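Local atomic coordinates of beta-glucosidase (Saccharopolyspora erythraea D, PDB entry 5M6G), a protein that probably hydrolyses terminal, non-reducing beta-D-glucosyl residues of its substrates, releasing beta-D-glucose, as a member of glycosyl hydrolase family 3. Residues 66-71 with 339-344; 86-91 with 122-127. All blocks are in the same frame, centred on the assembly; numbering follows the deposited sequence.

Contact 1 of 2, residues 66-71 with 339-344; sequences QMVQVE and FMMSSR
Q69 and M340 run side by side in the same direction from two neighbouring parallel strands, 68-71 and 339-341, of the TIM-barrel-like N-terminal domain. As bridge partners they share a face of the sheet, and with CG anti to the backbone N in both (chi1 -179° for Q69, -177° for M340) the two chains extend alongside each other. The methionine then bends at its last torsion, and its CG and CE both touch the glutamine oxygen: Q69 OE1 sits 3.3 Å from M340 CE and equally near M340 CG. The amide's other end, Q69 NE2, turns to S87 on the next strand.

On the other face, V68, V70, F339 and M341 are apolar. M341 CG takes the position between its own backbone N and carbonyl carbon, and the chain, bent again at the sulfur, swings across V68 at about a right angle, bringing SD to 4.0 Å from V68 CG1. M67, just before the strand, lies alongside F339 and points the same way, its CE 4.0 Å from ring atom CE1. F348 and other residues of helix 345-357 pack over this face.

Four backbone bonds join the strands, beginning with F339 N to M67 O at 2.8 Å and ending with E71 N to M341 O at 3.0 Å. Beyond them a water donates to both E71 OE1 and S342 O; OE1 is also salt-bridged to K73, and OE2 is held by S94.

M340 belongs to the sorbitol pocket, its SD turned to the ligand. Q69 OE1, buried beside M340, has no hydrogen-bond partner in the model: the glutamine is held through its NH2 end, while its carbonyl oxygen faces the CG and CE carbons of the methionine.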
loop_
_atom_site.group_PDB
_atom_site.type_symbol
_atom_site.label_atom_id
_atom_site.label_comp_id
_atom_site.label_asym_id
_atom_site.label_seq_id
_atom_site.Cartn_x
_atom_site.Cartn_y
_atom_site.Cartn_z
ATOM N N GLN A 66 10.081 -24.273 0.405
ATOM C CA GLN A 66 10.429 -22.920 0.833
ATOM C C GLN A 66 10.020 -21.872 -0.188
ATOM O O GLN A 66 9.837 -20.713 0.184
ATOM C CB GLN A 66 11.929 -22.780 1.103
ATOM C CG GLN A 66 12.414 -23.425 2.385
ATOM C CD GLN A 66 11.757 -22.832 3.605
ATOM O OE1 GLN A 66 11.906 -21.641 3.892
ATOM N NE2 GLN A 66 11.015 -23.657 4.334
ATOM N N MET A 67 9.870 -22.250 -1.457
ATOM C CA MET A 67 9.545 -21.291 -2.505
ATOM C C MET A 67 8.053 -20.988 -2.591
ATOM O O MET A 67 7.647 -20.173 -3.425
ATOM C CB MET A 67 10.070 -21.809 -3.845
ATOM C CG MET A 67 11.592 -21.855 -3.879
ATOM S SD MET A 67 12.270 -22.668 -5.340
ATOM C CE MET A 67 11.729 -21.520 -6.611
ATOM N N VAL A 68 7.239 -21.599 -1.735
ATOM C CA VAL A 68 5.787 -21.448 -1.760
ATOM C C VAL A 68 5.359 -20.453 -0.683
ATOM O O VAL A 68 5.789 -20.547 0.477
ATOM C CB VAL A 68 5.098 -22.808 -1.552
ATOM C CG1 VAL A 68 3.590 -22.617 -1.388
ATOM C CG2 VAL A 68 5.418 -23.766 -2.719
ATOM N N GLN A 69 4.520 -19.489 -1.065
ATOM C CA GLN A 69 3.776 -18.673 -0.108
ATOM C C GLN A 69 2.299 -18.884 -0.401
ATOM O O GLN A 69 1.812 -18.488 -1.468
ATOM C CB GLN A 69 4.153 -17.195 -0.195
ATOM C CG GLN A 69 3.407 -16.321 0.826
ATOM C CD GLN A 69 3.709 -14.859 0.623
ATOM O OE1 GLN A 69 3.289 -14.271 -0.362
ATOM N NE2 GLN A 69 4.480 -14.277 1.532
ATOM N N VAL A 70 1.592 -19.525 0.531
ATOM C CA VAL A 70 0.206 -19.923 0.320
ATOM C C VAL A 70 -0.706 -19.057 1.176
ATOM O O VAL A 70 -0.368 -18.708 2.317
ATOM C CB VAL A 70 -0.005 -21.432 0.598
ATOM C CG1 VAL A 70 0.205 -21.807 2.085
ATOM C CG2 VAL A 70 -1.372 -21.869 0.106
ATOM N N GLU A 71 -1.862 -18.704 0.617
ATOM C CA GLU A 71 -2.836 -17.899 1.340
ATOM C C GLU A 71 -3.504 -18.752 2.416
ATOM O O GLU A 71 -3.838 -19.917 2.186
ATOM C CB GLU A 71 -3.870 -17.336 0.361
ATOM C CG GLU A 71 -4.445 -15.975 0.740
ATOM C CD GLU A 71 -5.474 -16.053 1.853
ATOM O OE1 GLU A 71 -6.254 -17.025 1.879
ATOM O OE2 GLU A 71 -5.499 -15.137 2.700
ATOM N N PHE A 339 6.715 -17.844 -4.614
ATOM C CA PHE A 339 5.525 -17.764 -5.447
ATOM C C PHE A 339 4.283 -17.673 -4.581
ATOM O O PHE A 339 3.987 -18.580 -3.792
ATOM C CB PHE A 339 5.494 -18.936 -6.422
ATOM C CG PHE A 339 6.597 -18.840 -7.421
ATOM C CD1 PHE A 339 7.879 -19.250 -7.088
ATOM C CD2 PHE A 339 6.384 -18.215 -8.638
ATOM C CE1 PHE A 339 8.917 -19.093 -7.989
ATOM C CE2 PHE A 339 7.405 -18.066 -9.538
ATOM C CZ PHE A 339 8.668 -18.497 -9.218
ATOM N N MET A 340 3.586 -16.550 -4.717
ATOM C CA MET A 340 2.413 -16.232 -3.915
ATOM C C MET A 340 1.192 -16.825 -4.600
ATOM O O MET A 340 0.905 -16.488 -5.754
ATOM C CB MET A 340 2.276 -14.716 -3.773
ATOM C CG MET A 340 1.121 -14.265 -2.887
ATOM S SD MET A 340 0.874 -12.477 -3.047
ATOM C CE MET A 340 2.442 -11.859 -2.468
ATOM N N MET A 341 0.481 -17.712 -3.906
ATOM C CA MET A 341 -0.619 -18.433 -4.530
ATOM C C MET A 341 -1.797 -18.542 -3.569
ATOM O O MET A 341 -1.620 -18.631 -2.348
ATOM C CB MET A 341 -0.164 -19.823 -5.000
ATOM C CG MET A 341 0.312 -20.745 -3.876
ATOM S SD MET A 341 1.168 -22.179 -4.597
ATOM C CE MET A 341 2.706 -21.423 -5.157
ATOM N N SER A 342 -3.007 -18.541 -4.144
ATOM C CA SER A 342 -4.241 -18.622 -3.366
ATOM C C SER A 342 -4.566 -20.040 -2.932
ATOM O O SER A 342 -5.373 -20.223 -2.013
ATOM C CB SER A 342 -5.421 -18.070 -4.173
ATOM O OG SER A 342 -5.632 -18.810 -5.368
ATOM N N SER A 343 -3.969 -21.033 -3.591
ATOM C CA SER A 343 -4.203 -22.447 -3.342
ATOM C C SER A 343 -3.292 -23.227 -4.275
ATOM O O SER A 343 -2.464 -22.626 -4.973
ATOM C CB SER A 343 -5.661 -22.824 -3.593
ATOM O OG SER A 343 -5.991 -22.590 -4.958
ATOM N N ARG A 344 -3.442 -24.553 -4.299
ATOM C CA ARG A 344 -2.724 -25.432 -5.227
ATOM C C ARG A 344 -1.227 -25.533 -4.915
ATOM O O ARG A 344 -0.417 -25.768 -5.814
ATOM C CB ARG A 344 -2.934 -24.992 -6.686
ATOM C CG ARG A 344 -4.338 -25.225 -7.223
ATOM C CD ARG A 344 -4.703 -24.143 -8.228
ATOM N NE ARG A 344 -4.670 -22.819 -7.597
ATOM C CZ ARG A 344 -4.263 -21.715 -8.214
ATOM N NH1 ARG A 344 -4.249 -20.554 -7.570
ATOM N NH2 ARG A 344 -3.860 -21.777 -9.477
HETATM O O HOH W 1 -7.267 -18.705 -0.509
#

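Contact 2 of 2, residues 86-91 with 122-127; sequences GSVLSG and IPLIYG. With SOR (sorbitol), chain L.
A beta-alpha-beta unit of the TIM-barrel-like N-terminal domain closes here: strand 87-90, helix 101-116 and strand 125-128 follow one another, and the two strands meet in parallel register, S87 beside I125, V88 beside Y126 and L89 beside G127. At its C-terminal end the first strand reaches the sorbitol pocket, where G91 CA lies 3.5 Å from the ligand's C6 and L89 CD1 comes to 4.0 Å from its O4.

I125 O takes two donors. V88 N approaches in the carbonyl plane at 3.2 Å, whereas the hydroxyl S87 OG comes from above that plane, 43° out of it, at 2.7 Å. The serine can do this because its OG stands anti to the backbone N (chi1 -178°); it also serves the neighbouring strand 68-71. Further along, G127 N bonds to V88 O and S90 N to G127 O, carrying the pairing to the pocket end.

V88 is gripped from two directions on the face turned to helix 101-116. Its CG2 packs on L124 CD2 at 3.6 Å, while CG1 meets ring atom CE2 of Y126 at the same distance. The tyrosine ring slants back over the first strand, with V88 O 3.6 Å above one face and displaced toward the rim. M107 and Y111 of the helix pack against Y126 and L124 respectively.

S90 OG bonds to S94 O and, at the far end of the ring, accepts from Y126 OH at 2.8 Å, the serine oxygen lying at the ring edge and in its plane.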
loop_
_atom_site.group_PDB
_atom_site.type_symbol
_atom_site.label_atom_id
_atom_site.label_comp_id
_atom_site.label_asym_id
_atom_site.label_seq_id
_atom_site.Cartn_x
_atom_site.Cartn_y
_atom_site.Cartn_z
ATOM N N GLY A 86 7.210 -22.611 2.842
ATOM C CA GLY A 86 8.079 -21.597 3.410
ATOM C C GLY A 86 7.354 -20.387 3.961
ATOM O O GLY A 86 7.861 -19.721 4.869
ATOM N N SER A 87 6.167 -20.088 3.451
ATOM C CA SER A 87 5.531 -18.843 3.834
ATOM C C SER A 87 4.025 -18.975 3.736
ATOM O O SER A 87 3.508 -19.783 2.961
ATOM C CB SER A 87 6.015 -17.692 2.943
ATOM O OG SER A 87 5.435 -16.465 3.351
ATOM N N VAL A 88 3.332 -18.155 4.529
ATOM C CA VAL A 88 1.891 -17.980 4.436
ATOM C C VAL A 88 1.619 -16.485 4.361
ATOM O O VAL A 88 2.391 -15.674 4.884
ATOM C CB VAL A 88 1.160 -18.633 5.634
ATOM C CG1 VAL A 88 -0.339 -18.351 5.605
ATOM C CG2 VAL A 88 1.411 -20.148 5.650
ATOM N N LEU A 89 0.536 -16.110 3.675
ATOM C CA LEU A 89 0.079 -14.725 3.679
ATOM C C LEU A 89 -1.398 -14.669 4.033
ATOM O O LEU A 89 -2.140 -15.646 3.889
ATOM C CB LEU A 89 0.290 -13.999 2.328
ATOM C CG LEU A 89 -0.709 -14.274 1.190
ATOM C CD1 LEU A 89 -0.861 -13.065 0.263
ATOM C CD2 LEU A 89 -0.311 -15.499 0.373
ATOM N N SER A 90 -1.807 -13.507 4.532
ATOM C CA SER A 90 -3.208 -13.118 4.530
ATOM C C SER A 90 -3.411 -12.207 3.331
ATOM O O SER A 90 -2.753 -11.167 3.226
ATOM C CB SER A 90 -3.604 -12.398 5.822
ATOM O OG SER A 90 -3.834 -13.313 6.867
ATOM N N GLY A 91 -4.274 -12.612 2.409
ATOM C CA GLY A 91 -4.731 -11.679 1.401
ATOM C C GLY A 91 -5.557 -10.572 2.050
ATOM O O GLY A 91 -5.884 -10.614 3.237
ATOM N N ILE A 122 12.397 -25.301 10.159
ATOM C CA ILE A 122 12.556 -24.000 9.510
ATOM C C ILE A 122 11.340 -23.138 9.824
ATOM O O ILE A 122 10.217 -23.497 9.445
ATOM C CB ILE A 122 12.723 -24.132 7.992
ATOM C CG1 ILE A 122 14.004 -24.907 7.660
ATOM C CG2 ILE A 122 12.725 -22.744 7.347
ATOM C CD1 ILE A 122 14.189 -25.131 6.164
ATOM N N PRO A 123 11.509 -21.999 10.484
ATOM C CA PRO A 123 10.339 -21.203 10.850
ATOM C C PRO A 123 9.683 -20.607 9.618
ATOM O O PRO A 123 10.322 -20.363 8.584
ATOM C CB PRO A 123 10.913 -20.120 11.774
ATOM C CG PRO A 123 12.342 -20.010 11.377
ATOM C CD PRO A 123 12.773 -21.357 10.880
ATOM N N LEU A 124 8.373 -20.425 9.735
ATOM C CA LEU A 124 7.588 -19.782 8.694
ATOM C C LEU A 124 7.860 -18.282 8.674
ATOM O O LEU A 124 8.156 -17.670 9.705
ATOM C CB LEU A 124 6.108 -20.028 8.965
ATOM C CG LEU A 124 5.096 -19.980 7.841
ATOM C CD1 LEU A 124 5.355 -21.119 6.882
ATOM C CD2 LEU A 124 3.720 -20.109 8.469
ATOM N N ILE A 125 7.744 -17.680 7.491
ATOM C CA ILE A 125 7.660 -16.226 7.359
ATOM C C ILE A 125 6.246 -15.901 6.896
ATOM O O ILE A 125 5.698 -16.578 6.015
ATOM C CB ILE A 125 8.744 -15.667 6.408
ATOM C CG1 ILE A 125 8.862 -14.142 6.522
ATOM C CG2 ILE A 125 8.507 -16.081 4.950
ATOM C CD1 ILE A 125 10.032 -13.569 5.726
ATOM N N TYR A 126 5.618 -14.925 7.542
ATOM C CA TYR A 126 4.230 -14.585 7.269
ATOM C C TYR A 126 4.176 -13.196 6.647
ATOM O O TYR A 126 4.778 -12.260 7.175
ATOM C CB TYR A 126 3.391 -14.629 8.554
ATOM C CG TYR A 126 1.906 -14.817 8.323
ATOM C CD1 TYR A 126 1.125 -13.790 7.785
ATOM C CD2 TYR A 126 1.283 -16.024 8.637
ATOM C CE1 TYR A 126 -0.233 -13.962 7.575
ATOM C CE2 TYR A 126 -0.076 -16.205 8.427
ATOM C CZ TYR A 126 -0.831 -15.169 7.898
ATOM O OH TYR A 126 -2.179 -15.354 7.685
ATOM N N GLY A 127 3.469 -13.070 5.522
ATOM C CA GLY A 127 3.332 -11.794 4.834
ATOM C C GLY A 127 1.919 -11.242 4.841
ATOM O O GLY A 127 0.953 -11.996 4.993
HETATM C C1 SOR L . -0.268 -6.335 -4.368
HETATM C C2 SOR L . -0.758 -7.039 -3.114
HETATM C C3 SOR L . -1.605 -8.241 -3.522
HETATM C C4 SOR L . -2.409 -8.773 -2.339
HETATM C C5 SOR L . -3.648 -9.566 -2.766
HETATM C C6 SOR L . -4.550 -9.730 -1.547
HETATM O O1 SOR L . 0.033 -4.988 -4.095
HETATM O O2 SOR L . 0.351 -7.461 -2.339
HETATM O O3 SOR L . -0.747 -9.243 -4.002
HETATM O O4 SOR L . -1.585 -9.585 -1.528
HETATM O O5 SOR L . -4.355 -8.925 -3.821
HETATM O O6 SOR L . -5.858 -10.087 -1.943
#

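Contacts 1 and 2 are centred about 9 Å apart and share one parallel sheet of the N-terminal domain, with the strands in the order 125-128, 87-90, 68-71, 339-341. Strands 68-71 and 87-90 are neighbours, so the two contacts adjoin. Along the chain, the whole of contact 2 falls within the 267 residues that separate the two segments of contact 1: the first strands follow in succession, and 339-341 returns much later to pair with 68-71, as expected when a TIM-like barrel closes. Between the contacts, E71 OE2 lies 2.8 Å from G91 N, a probable hydrogen bond tying the two strand ends together where M340, L89 and G91 line the sorbitol pocket.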